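GrpU microcompartment shell protein (PDB 4OLP) probably builds, as a six-chain assembly, part of the shell of a glycyl-radical bacterial microcompartment and binds an iron-sulfur cluster, consistent with a role in electron transport. Local coordinates at residues B[3-8]-B[84-89]; B[20-25]-B[61-66]; B[33-38]-B[79-84]; B[39-44]-B[73-78]. All coordinates share one frame; numbering follows the deposited sequence.

Contact 1. Residues B[3-8]-B[84-89]; sequences KRIINA and AVNEAM
I5 of strand 3-7 and M89 of helix 82-92 slide past each other in opposite directions, the end of one laid against the base of the other: I5 CD1 lies 3.9 Å from M89 CG. M89 is folded twice along its length (chi2 -57°, chi3 -88°), and the fold carries its methyl to the strand, where M89 CE sits 3.6 Å from K3 CB and 3.8 Å from R4 O. N86 meets I5 differently, crossing it at about a right angle with N86 OD1 3.3 Å from I5 CD1, which is van der Waals contact and no more. The segment axes run antiparallel, 178° apart, and come within 10.1 Å of each other. That is the layering of a helix on the antiparallel sheet of the BMC fold, here over the outermost strand supplied by the N-terminus. V85 approaches less closely, its CG1 4.3 Å from I5 CG2. No hydrogen bond joins the two segments. The strand alternates: K3 and I5 direct CB to the helix, whereas R4 and I6 direct theirs the other way, where R4 forms a salt bridge with D46 and a cation-pi contact with F49, both of the second subunit. The K3 ammonium is paired with E93 of its own chain.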
loop_
_atom_site.group_PDB
_atom_site.type_symbol
_atom_site.label_atom_id
_atom_site.label_comp_id
_atom_site.label_asym_id
_atom_site.label_seq_id
_atom_site.Cartn_x
_atom_site.Cartn_y
_atom_site.Cartn_z
ATOM N N LYS B 3 8.421 -12.181 16.349
ATOM C CA LYS B 3 9.460 -13.091 15.888
ATOM C C LYS B 3 9.103 -14.574 15.989
ATOM O O LYS B 3 8.272 -14.990 16.787
ATOM C CB LYS B 3 10.754 -12.814 16.645
ATOM C CG LYS B 3 10.758 -13.327 18.070
ATOM C CD LYS B 3 11.942 -12.836 18.876
ATOM C CE LYS B 3 11.865 -13.399 20.281
ATOM N NZ LYS B 3 12.896 -12.816 21.178
ATOM N N ARG B 4 9.760 -15.376 15.167
ATOM C CA ARG B 4 9.432 -16.788 15.082
ATOM C C ARG B 4 10.600 -17.565 14.463
ATOM O O ARG B 4 11.356 -17.041 13.632
ATOM C CB ARG B 4 8.126 -16.915 14.343
ATOM C CG ARG B 4 7.481 -18.269 14.327
ATOM C CD ARG B 4 6.755 -18.598 15.632
ATOM N NE ARG B 4 5.605 -17.740 15.920
ATOM C CZ ARG B 4 4.759 -17.995 16.912
ATOM N NH1 ARG B 4 4.917 -19.089 17.647
ATOM N NH2 ARG B 4 3.748 -17.175 17.147
ATOM N N ILE B 5 10.827 -18.773 14.967
ATOM C CA ILE B 5 11.944 -19.598 14.520
ATOM C C ILE B 5 11.399 -20.906 14.046
ATOM O O ILE B 5 10.652 -21.554 14.755
ATOM C CB ILE B 5 12.951 -19.869 15.638
ATOM C CG1 ILE B 5 13.654 -18.577 16.041
ATOM C CG2 ILE B 5 13.990 -20.884 15.179
ATOM C CD1 ILE B 5 14.248 -18.623 17.429
ATOM N N ILE B 6 11.760 -21.287 12.833
ATOM C CA ILE B 6 11.313 -22.539 12.268
ATOM C C ILE B 6 12.471 -23.497 12.401
ATOM O O ILE B 6 13.510 -23.303 11.777
ATOM C CB ILE B 6 10.913 -22.379 10.789
ATOM C CG1 ILE B 6 9.690 -21.485 10.687
ATOM C CG2 ILE B 6 10.630 -23.734 10.140
ATOM C CD1 ILE B 6 9.484 -20.874 9.318
ATOM N N ASN B 7 12.295 -24.518 13.238
ATOM C CA ASN B 7 13.307 -25.554 13.396
ATOM C C ASN B 7 13.098 -26.618 12.341
ATOM O O ASN B 7 11.980 -27.077 12.122
ATOM C CB ASN B 7 13.261 -26.155 14.795
ATOM C CG ASN B 7 13.566 -25.125 15.870
ATOM O OD1 ASN B 7 12.653 -24.648 16.549
ATOM N ND2 ASN B 7 14.847 -24.746 16.011
ATOM N N ALA B 8 14.182 -26.975 11.664
ATOM C CA ALA B 8 14.177 -28.084 10.731
ATOM C C ALA B 8 13.100 -27.877 9.697
ATOM O O ALA B 8 12.126 -28.642 9.656
ATOM C CB ALA B 8 13.958 -29.396 11.467
ATOM N N ALA B 84 23.321 -20.397 16.086
ATOM C CA ALA B 84 23.520 -19.106 15.449
ATOM C C ALA B 84 22.200 -18.345 15.269
ATOM O O ALA B 84 22.106 -17.154 15.585
ATOM C CB ALA B 84 24.198 -19.313 14.113
ATOM N N VAL B 85 21.175 -19.039 14.792
ATOM C CA VAL B 85 19.894 -18.394 14.554
ATOM C C VAL B 85 19.350 -17.879 15.878
ATOM O O VAL B 85 18.931 -16.729 15.970
ATOM C CB VAL B 85 18.883 -19.348 13.891
ATOM C CG1 VAL B 85 17.495 -18.723 13.841
ATOM C CG2 VAL B 85 19.348 -19.702 12.488
ATOM N N ASN B 86 19.385 -18.728 16.901
ATOM C CA ASN B 86 18.928 -18.354 18.238
ATOM C C ASN B 86 19.697 -17.206 18.823
ATOM O O ASN B 86 19.111 -16.289 19.402
ATOM C CB ASN B 86 19.050 -19.517 19.197
ATOM C CG ASN B 86 17.965 -20.532 19.001
ATOM O OD1 ASN B 86 16.785 -20.195 18.875
ATOM N ND2 ASN B 86 18.349 -21.784 18.997
ATOM N N GLU B 87 21.009 -17.250 18.676
ATOM C CA GLU B 87 21.801 -16.150 19.115
ATOM C C GLU B 87 21.378 -14.856 18.446
ATOM O O GLU B 87 21.295 -13.845 19.117
ATOM C CB GLU B 87 23.251 -16.390 18.819
ATOM C CG GLU B 87 24.098 -15.222 19.299
ATOM C CD GLU B 87 25.594 -15.373 19.085
ATOM O OE1 GLU B 87 26.072 -16.260 18.339
ATOM O OE2 GLU B 87 26.309 -14.556 19.678
ATOM N N ALA B 88 21.135 -14.896 17.131
ATOM C CA ALA B 88 20.819 -13.705 16.365
ATOM C C ALA B 88 19.497 -13.119 16.823
ATOM O O ALA B 88 19.403 -11.925 17.049
ATOM C CB ALA B 88 20.783 -14.032 14.878
ATOM N N MET B 89 18.488 -13.965 16.996
ATOM C CA MET B 89 17.158 -13.512 17.435
ATOM C C MET B 89 17.203 -12.893 18.821
ATOM O O MET B 89 16.467 -11.950 19.114
ATOM C CB MET B 89 16.157 -14.666 17.449
ATOM C CG MET B 89 15.947 -15.320 16.100
ATOM S SD MET B 89 15.407 -14.197 14.814
ATOM C CE MET B 89 13.635 -14.286 15.047
#

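Contact 2. Residues B[20-25]-B[61-66]; sequences RMPSES and AVSEIF
With its OG anti to the backbone N (chi1 174°), S63 turns its hydroxyl to M21, placing S63 OG 3.4 Å from M21 CB; the M21 chain, bent at chi3 (-98°), brings its CE to 4.0 Å from S63 CB. The two belong to strand 60-65, an outermost strand of the chain's antiparallel sheet in the BMC fold, and to the connection between helices 11-19 and 23-26, which runs beside it. The S63 hydroxyl is satisfied within its own strand, donating to E64 O at 2.8 Å. One hydrogen bond joins the segments: F66 N gives to R20 O over 3.1 Å, nearly straight at 162° and in the carbonyl plane. This tie lies at the end of the strand, where I65 is packed by R20 and M21. The F66 ring reaches obliquely to P22, F66 CZ standing 3.6 Å from P22 CG, while E64 crosses the same proline at about a right angle with OE1 3.8 Å from P22 CG. The acid and base ends look to other chains. R20 NH2 forms a salt bridge with E64 of the second subunit, and E64 has long, weak ion pairs with R19 and R20 of the third, consistent with a charged seam between subunits. Over one face of the R20 guanidinium lies F66 O, 2.9 Å from R20 NH1 but badly angled for a hydrogen bond.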
loop_
_atom_site.group_PDB
_atom_site.type_symbol
_atom_site.label_atom_id
_atom_site.label_comp_id
_atom_site.label_asym_id
_atom_site.label_seq_id
_atom_site.Cartn_x
_atom_site.Cartn_y
_atom_site.Cartn_z
ATOM N N ARG B 20 9.864 -15.743 -2.290
ATOM C CA ARG B 20 9.643 -14.420 -1.767
ATOM C C ARG B 20 10.914 -13.638 -1.455
ATOM O O ARG B 20 10.846 -12.597 -0.783
ATOM C CB ARG B 20 8.812 -14.489 -0.509
ATOM C CG ARG B 20 7.312 -14.552 -0.722
ATOM C CD ARG B 20 6.855 -13.335 0.061
ATOM N NE ARG B 20 5.464 -13.189 0.464
ATOM C CZ ARG B 20 5.085 -12.481 1.536
ATOM N NH1 ARG B 20 5.987 -11.905 2.332
ATOM N NH2 ARG B 20 3.799 -12.359 1.839
ATOM N N MET B 21 12.061 -14.118 -1.935
ATOM C CA MET B 21 13.294 -13.358 -1.831
ATOM C C MET B 21 13.875 -13.016 -3.210
ATOM O O MET B 21 13.493 -13.612 -4.209
ATOM C CB MET B 21 14.321 -14.036 -0.949
ATOM C CG MET B 21 14.507 -15.513 -1.153
ATOM S SD MET B 21 15.168 -16.221 0.385
ATOM C CE MET B 21 16.897 -16.253 -0.059
ATOM N N PRO B 22 14.772 -12.012 -3.261
ATOM C CA PRO B 22 15.478 -11.651 -4.478
ATOM C C PRO B 22 16.272 -12.805 -5.090
ATOM O O PRO B 22 16.846 -13.631 -4.358
ATOM C CB PRO B 22 16.430 -10.548 -4.016
ATOM C CG PRO B 22 15.870 -10.024 -2.750
ATOM C CD PRO B 22 15.145 -11.152 -2.116
ATOM N N SER B 23 16.340 -12.837 -6.422
ATOM C CA SER B 23 17.029 -13.921 -7.117
ATOM C C SER B 23 18.479 -14.035 -6.622
ATOM O O SER B 23 18.985 -15.134 -6.407
ATOM C CB SER B 23 16.976 -13.719 -8.632
ATOM O OG SER B 23 17.726 -12.589 -9.013
ATOM N N GLU B 24 19.106 -12.888 -6.374
ATOM C CA GLU B 24 20.497 -12.823 -5.913
ATOM C C GLU B 24 20.719 -13.551 -4.581
ATOM O O GLU B 24 21.697 -14.274 -4.414
ATOM C CB GLU B 24 20.936 -11.366 -5.745
ATOM C CG GLU B 24 21.069 -10.543 -7.035
ATOM C CD GLU B 24 19.761 -10.105 -7.694
ATOM O OE1 GLU B 24 19.759 -9.707 -8.906
ATOM O OE2 GLU B 24 18.731 -10.137 -6.999
ATOM N N SER B 25 19.798 -13.357 -3.639
ATOM C CA SER B 25 19.876 -14.015 -2.332
ATOM C C SER B 25 19.666 -15.520 -2.443
ATOM O O SER B 25 20.232 -16.276 -1.667
ATOM C CB SER B 25 18.870 -13.396 -1.334
ATOM O OG SER B 25 18.926 -11.982 -1.370
ATOM N N ALA B 61 23.002 -16.754 7.029
ATOM C CA ALA B 61 22.716 -16.033 5.822
ATOM C C ALA B 61 21.445 -15.213 6.099
ATOM O O ALA B 61 20.631 -15.581 6.945
ATOM C CB ALA B 61 22.480 -17.047 4.746
ATOM N N VAL B 62 21.318 -14.069 5.451
ATOM C CA VAL B 62 20.172 -13.199 5.680
ATOM C C VAL B 62 19.540 -12.788 4.379
ATOM O O VAL B 62 20.202 -12.713 3.329
ATOM C CB VAL B 62 20.516 -11.903 6.439
ATOM C CG1 VAL B 62 20.652 -12.206 7.919
ATOM C CG2 VAL B 62 21.779 -11.246 5.882
ATOM N N SER B 63 18.260 -12.482 4.461
ATOM C CA SER B 63 17.568 -11.992 3.308
ATOM C C SER B 63 16.306 -11.295 3.738
ATOM O O SER B 63 15.759 -11.562 4.807
ATOM C CB SER B 63 17.269 -13.123 2.339
ATOM O OG SER B 63 16.480 -12.649 1.273
ATOM N N GLU B 64 15.898 -10.352 2.901
ATOM C CA GLU B 64 14.630 -9.710 3.026
ATOM C C GLU B 64 13.632 -10.701 2.531
ATOM O O GLU B 64 13.918 -11.446 1.602
ATOM C CB GLU B 64 14.544 -8.565 2.005
ATOM C CG GLU B 64 15.725 -7.587 1.953
ATOM C CD GLU B 64 16.521 -7.719 0.659
ATOM O OE1 GLU B 64 17.258 -8.730 0.537
ATOM O OE2 GLU B 64 16.423 -6.814 -0.206
ATOM N N ILE B 65 12.439 -10.655 3.106
ATOM C CA ILE B 65 11.279 -11.366 2.588
ATOM C C ILE B 65 10.228 -10.312 2.269
ATOM O O ILE B 65 9.964 -9.425 3.104
ATOM C CB ILE B 65 10.742 -12.352 3.647
ATOM C CG1 ILE B 65 11.822 -13.374 4.043
ATOM C CG2 ILE B 65 9.504 -13.078 3.165
ATOM C CD1 ILE B 65 12.367 -14.213 2.900
ATOM N N PHE B 66 9.630 -10.418 1.077
ATOM C CA PHE B 66 8.682 -9.407 0.551
ATOM C C PHE B 66 7.216 -9.538 1.029
ATOM O O PHE B 66 6.273 -9.871 0.281
ATOM C CB PHE B 66 8.739 -9.423 -0.973
ATOM C CG PHE B 66 10.085 -9.092 -1.529
ATOM C CD1 PHE B 66 10.750 -7.928 -1.135
ATOM C CD2 PHE B 66 10.690 -9.929 -2.455
ATOM C CE1 PHE B 66 11.996 -7.614 -1.648
ATOM C CE2 PHE B 66 11.935 -9.619 -2.970
ATOM C CZ PHE B 66 12.587 -8.458 -2.571
#

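Contact 3. Residues B[33-38]-B[79-84]; sequences RIDAIG and FGEVAA
D35 meets E81 and V82 where strand 36-42 begins beside the end of strand 74-80, and the backbones there form a classic beta bulge: D35 and A36 both face G80. A36 N donates to G80 O at 3.0 Å and 164°, while D35 N reaches the same oxygen at 2.9 Å but at only 121°, a weak bond. G80 N returns a bond to A36 O, completing an antiparallel hydrogen-bonded pair. From CB outward, the D35 side chain follows the start of helix 82-92. D35 CB lies 3.4 Å from V82 CG2, the two side chains crossing at about a right angle. D35 CG, set beside its own backbone N (chi1 -71°), comes next to V82 CG2 and to the CA of E81, the helix N-cap residue. At the tip the two oxygens part company. D35 OD2 rests 3.4 Å from E81 CA. D35 OD1 is held from its own segment by R33, side-on, with R33 NE at 2.9 Å and R33 NH1 at 3.1 Å both gripping this one atom from within the guanidinium plane; two donors on one oxygen hold OD1 in place. The nearby helix start would probably also favour its negative charge. On either side of the bulge in sequence, I34 and I37 lie alongside F79, and both isoleucines also touch L14 of helix 11-19. The I34 CG1 methylene is 4.0 Å from F79 CB. On the I37 side, I37 CG1 comes to 3.7 Å from F79 CD2.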
loop_
_atom_site.group_PDB
_atom_site.type_symbol
_atom_site.label_atom_id
_atom_site.label_comp_id
_atom_site.label_asym_id
_atom_site.label_seq_id
_atom_site.Cartn_x
_atom_site.Cartn_y
_atom_site.Cartn_z
ATOM N N ARG B 33 24.230 -24.355 6.111
ATOM C CA ARG B 33 23.419 -25.424 6.672
ATOM C C ARG B 33 22.169 -24.868 7.368
ATOM O O ARG B 33 22.275 -24.131 8.340
ATOM C CB ARG B 33 24.211 -26.157 7.720
ATOM C CG ARG B 33 23.397 -27.130 8.542
ATOM C CD ARG B 33 24.307 -27.945 9.404
ATOM N NE ARG B 33 23.479 -28.692 10.351
ATOM C CZ ARG B 33 23.806 -29.846 10.909
ATOM N NH1 ARG B 33 22.936 -30.383 11.733
ATOM N NH2 ARG B 33 24.966 -30.472 10.634
ATOM N N ILE B 34 20.981 -25.218 6.889
ATOM C CA ILE B 34 19.819 -24.562 7.439
ATOM C C ILE B 34 19.081 -25.427 8.436
ATOM O O ILE B 34 18.098 -26.086 8.096
ATOM C CB ILE B 34 18.890 -24.070 6.327
ATOM C CG1 ILE B 34 19.650 -23.097 5.417
ATOM C CG2 ILE B 34 17.673 -23.379 6.915
ATOM C CD1 ILE B 34 18.943 -22.748 4.135
ATOM N N ASP B 35 19.587 -25.444 9.656
ATOM C CA ASP B 35 18.914 -26.154 10.727
ATOM C C ASP B 35 17.656 -25.363 11.052
ATOM O O ASP B 35 16.604 -25.939 11.322
ATOM C CB ASP B 35 19.772 -26.219 11.987
ATOM C CG ASP B 35 20.943 -27.118 11.870
ATOM O OD1 ASP B 35 20.763 -28.210 11.308
ATOM O OD2 ASP B 35 22.034 -26.792 12.397
ATOM N N ALA B 36 17.769 -24.035 11.023
ATOM C CA ALA B 36 16.680 -23.193 11.469
ATOM C C ALA B 36 16.548 -21.924 10.636
ATOM O O ALA B 36 17.481 -21.502 9.959
ATOM C CB ALA B 36 16.896 -22.839 12.921
ATOM N N ILE B 37 15.358 -21.348 10.679
ATOM C CA ILE B 37 15.081 -20.068 10.056
ATOM C C ILE B 37 14.411 -19.163 11.078
ATOM O O ILE B 37 13.354 -19.500 11.613
ATOM C CB ILE B 37 14.147 -20.208 8.839
ATOM C CG1 ILE B 37 14.739 -21.183 7.821
ATOM C CG2 ILE B 37 13.942 -18.850 8.196
ATOM C CD1 ILE B 37 13.792 -21.580 6.708
ATOM N N GLY B 38 15.011 -18.009 11.314
ATOM C CA GLY B 38 14.425 -17.033 12.187
ATOM C C GLY B 38 13.755 -15.980 11.327
ATOM O O GLY B 38 14.333 -15.498 10.335
ATOM N N PHE B 79 18.999 -17.516 8.186
ATOM C CA PHE B 79 19.149 -18.926 7.909
ATOM C C PHE B 79 20.467 -19.372 8.431
ATOM O O PHE B 79 21.493 -18.711 8.201
ATOM C CB PHE B 79 19.156 -19.212 6.416
ATOM C CG PHE B 79 18.014 -18.624 5.674
ATOM C CD1 PHE B 79 18.055 -17.308 5.224
ATOM C CD2 PHE B 79 16.932 -19.394 5.366
ATOM C CE1 PHE B 79 17.011 -16.758 4.513
ATOM C CE2 PHE B 79 15.877 -18.863 4.644
ATOM C CZ PHE B 79 15.907 -17.542 4.226
ATOM N N GLY B 80 20.453 -20.498 9.131
ATOM C CA GLY B 80 21.687 -21.049 9.624
ATOM C C GLY B 80 21.468 -22.162 10.599
ATOM O O GLY B 80 20.451 -22.872 10.559
ATOM N N GLU B 81 22.479 -22.330 11.444
ATOM C CA GLU B 81 22.525 -23.396 12.408
ATOM C C GLU B 81 21.780 -22.950 13.666
ATOM O O GLU B 81 21.665 -21.744 13.935
ATOM C CB GLU B 81 23.975 -23.706 12.707
ATOM C CG GLU B 81 24.680 -24.407 11.567
ATOM C CD GLU B 81 26.051 -23.797 11.238
ATOM O OE1 GLU B 81 27.013 -24.133 11.917
ATOM O OE2 GLU B 81 26.193 -22.971 10.294
ATOM N N VAL B 82 21.247 -23.920 14.408
ATOM C CA VAL B 82 20.268 -23.621 15.463
ATOM C C VAL B 82 20.836 -22.611 16.440
ATOM O O VAL B 82 20.135 -21.685 16.839
ATOM C CB VAL B 82 19.829 -24.868 16.261
ATOM C CG1 VAL B 82 18.678 -24.507 17.185
ATOM C CG2 VAL B 82 19.401 -25.989 15.331
ATOM N N ALA B 83 22.081 -22.827 16.846
ATOM C CA ALA B 83 22.747 -21.961 17.816
ATOM C C ALA B 83 22.828 -20.530 17.315
ATOM O O ALA B 83 22.409 -19.590 18.006
ATOM C CB ALA B 83 24.145 -22.478 18.107
ATOM N N ALA B 84 23.321 -20.397 16.086
ATOM C CA ALA B 84 23.520 -19.106 15.449
ATOM C C ALA B 84 22.200 -18.345 15.269
ATOM O O ALA B 84 22.106 -17.154 15.585
ATOM C CB ALA B 84 24.198 -19.313 14.113
#

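Contact 4. Residues B[39-44]-B[73-78]; sequences LIMLPV and ITTLAI
I40 and L76 form the tight part of this strand pair. Each donates to the other, I40 N to L76 O at 3.1 Å, and L76 N to I40 O at 2.9 Å and 172°, so both bonds are nearly straight in an antiparallel hydrogen-bonded pair. Next to it, in the non-hydrogen-bonded pair of L39 and A77, the leucine turns one methyl back over the alanine, with L39 CD2 3.7 Å from A77 CB. The short segments' axes approach to 4.6 Å with their directions 146° apart, the twist expected of neighbouring strands in the antiparallel sheet of a BMC domain. Toward I73 the pair opens to solvent rather than widening: L42 N still bonds T74 O at 2.8 Å, but the return bond from T74 N to L42 O is bent to 144°. M41 meets T75 most closely through CG, 3.4 Å from T75 OG1, with SD farther off, and the end of its chain leads away from the strand. I73 is exposed, just after residues that are not modelled; its CA makes a CA-H...O contact with L42 O at 3.4 Å, and its CG2 rests beside the same carbonyl. On the face of L39, M41 and T75 the second subunit packs with Y48, P45 and V44. The other face, that of I40, L42, T74 and L76, turns to the helices: I40 lies on M89 and I92 of helix 82-92, and L76 on L47 and A51 of helix 44-56, while strands 3-7 and 60-65 flank the pair.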
loop_
_atom_site.group_PDB
_atom_site.type_symbol
_atom_site.label_atom_id
_atom_site.label_comp_id
_atom_site.label_asym_id
_atom_site.label_seq_id
_atom_site.Cartn_x
_atom_site.Cartn_y
_atom_site.Cartn_z
ATOM N N LEU B 39 12.512 -15.662 11.661
ATOM C CA LEU B 39 11.767 -14.687 10.918
ATOM C C LEU B 39 11.401 -13.620 11.893
ATOM O O LEU B 39 10.811 -13.907 12.923
ATOM C CB LEU B 39 10.508 -15.305 10.326
ATOM C CG LEU B 39 10.764 -16.443 9.346
ATOM C CD1 LEU B 39 9.465 -17.122 8.952
ATOM C CD2 LEU B 39 11.477 -15.919 8.104
ATOM N N ILE B 40 11.730 -12.378 11.559
ATOM C CA ILE B 40 11.412 -11.266 12.434
ATOM C C ILE B 40 11.024 -10.046 11.608
ATOM O O ILE B 40 11.617 -9.780 10.555
ATOM C CB ILE B 40 12.580 -10.985 13.397
ATOM C CG1 ILE B 40 12.264 -9.782 14.290
ATOM C CG2 ILE B 40 13.878 -10.776 12.631
ATOM C CD1 ILE B 40 12.948 -9.831 15.640
ATOM N N MET B 41 9.998 -9.335 12.070
ATOM C CA MET B 41 9.512 -8.143 11.368
ATOM C C MET B 41 10.149 -6.894 11.943
ATOM O O MET B 41 10.083 -6.651 13.149
ATOM C CB MET B 41 8.003 -8.081 11.415
ATOM C CG MET B 41 7.399 -8.996 10.379
ATOM S SD MET B 41 5.659 -8.685 10.063
ATOM C CE MET B 41 4.980 -8.779 11.720
ATOM N N LEU B 42 10.809 -6.132 11.081
ATOM C CA LEU B 42 11.647 -5.014 11.521
ATOM C C LEU B 42 11.403 -3.786 10.676
ATOM O O LEU B 42 11.106 -3.924 9.480
ATOM C CB LEU B 42 13.113 -5.378 11.382
ATOM C CG LEU B 42 13.676 -6.393 12.370
ATOM C CD1 LEU B 42 15.038 -6.906 11.903
ATOM C CD2 LEU B 42 13.784 -5.782 13.756
ATOM N N PRO B 43 11.534 -2.580 11.290
ATOM C CA PRO B 43 11.592 -1.359 10.481
ATOM C C PRO B 43 12.843 -1.393 9.614
ATOM O O PRO B 43 13.795 -2.124 9.928
ATOM C CB PRO B 43 11.680 -0.224 11.523
ATOM C CG PRO B 43 11.373 -0.836 12.844
ATOM C CD PRO B 43 11.710 -2.291 12.730
ATOM N N VAL B 44 12.869 -0.626 8.535
ATOM C CA VAL B 44 13.924 -0.878 7.553
ATOM C C VAL B 44 15.323 -0.503 8.067
ATOM O O VAL B 44 16.269 -1.208 7.746
ATOM C CB VAL B 44 13.627 -0.352 6.108
ATOM C CG1 VAL B 44 12.151 -0.015 5.920
ATOM C CG2 VAL B 44 14.537 0.810 5.705
ATOM N N ILE B 73 7.703 -1.403 7.702
ATOM C CA ILE B 73 8.097 -2.529 8.537
ATOM C C ILE B 73 8.022 -3.811 7.683
ATOM O O ILE B 73 6.941 -4.207 7.270
ATOM C CB ILE B 73 7.165 -2.634 9.775
ATOM C CG1 ILE B 73 7.139 -1.307 10.563
ATOM C CG2 ILE B 73 7.598 -3.777 10.685
ATOM C CD1 ILE B 73 5.753 -0.830 10.961
ATOM N N THR B 74 9.162 -4.438 7.389
ATOM C CA THR B 74 9.213 -5.646 6.499
ATOM C C THR B 74 9.806 -6.843 7.264
ATOM O O THR B 74 9.934 -6.746 8.494
ATOM C CB THR B 74 9.951 -5.356 5.154
ATOM O OG1 THR B 74 9.954 -6.525 4.319
ATOM C CG2 THR B 74 11.389 -4.890 5.379
ATOM N N THR B 75 10.155 -7.942 6.563
ATOM C CA THR B 75 10.621 -9.173 7.231
ATOM C C THR B 75 12.044 -9.586 6.865
ATOM O O THR B 75 12.421 -9.591 5.693
ATOM C CB THR B 75 9.698 -10.356 6.928
ATOM O OG1 THR B 75 8.372 -9.958 7.239
ATOM C CG2 THR B 75 10.050 -11.578 7.781
ATOM N N LEU B 76 12.820 -9.902 7.898
ATOM C CA LEU B 76 14.167 -10.413 7.741
ATOM C C LEU B 76 14.109 -11.894 8.049
ATOM O O LEU B 76 13.398 -12.322 8.976
ATOM C CB LEU B 76 15.116 -9.737 8.730
ATOM C CG LEU B 76 16.586 -10.167 8.731
ATOM C CD1 LEU B 76 17.327 -9.825 7.445
ATOM C CD2 LEU B 76 17.277 -9.514 9.919
ATOM N N ALA B 77 14.836 -12.668 7.253
ATOM C CA ALA B 77 14.927 -14.096 7.456
ATOM C C ALA B 77 16.379 -14.381 7.729
ATOM O O ALA B 77 17.225 -13.852 7.045
ATOM C CB ALA B 77 14.446 -14.842 6.224
ATOM N N ILE B 78 16.648 -15.188 8.760
ATOM C CA ILE B 78 17.990 -15.559 9.171
ATOM C C ILE B 78 18.103 -17.067 9.056
ATOM O O ILE B 78 17.362 -17.807 9.705
ATOM C CB ILE B 78 18.255 -15.100 10.595
ATOM C CG1 ILE B 78 18.530 -13.611 10.587
ATOM C CG2 ILE B 78 19.495 -15.742 11.200
ATOM C CD1 ILE B 78 17.941 -12.912 11.795
#

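In the fold
Contacts 3 and 4 hold the same two central strands, 36-42 and 74-80: contact 4 is buried and regularly paired, while contact 3 is partly buried, contains a bulge beside which R33 and D35 of one segment form a salt bridge, and touches no other chain of the assembly. Contacts 1 and 2 lie at the sheet's two outermost strands, about 17 Å apart between centres, without touching. Contact 1 is apolar helix-on-strand packing; contact 2, more buried, mixes a backbone bond with charges directed at other subunits. Backbone pairing connects them all: I6 N reaches I37 O at 2.7 Å between contacts 1 and 3, and I65 N reaches T75 O at 2.8 Å between contacts 2 and 4.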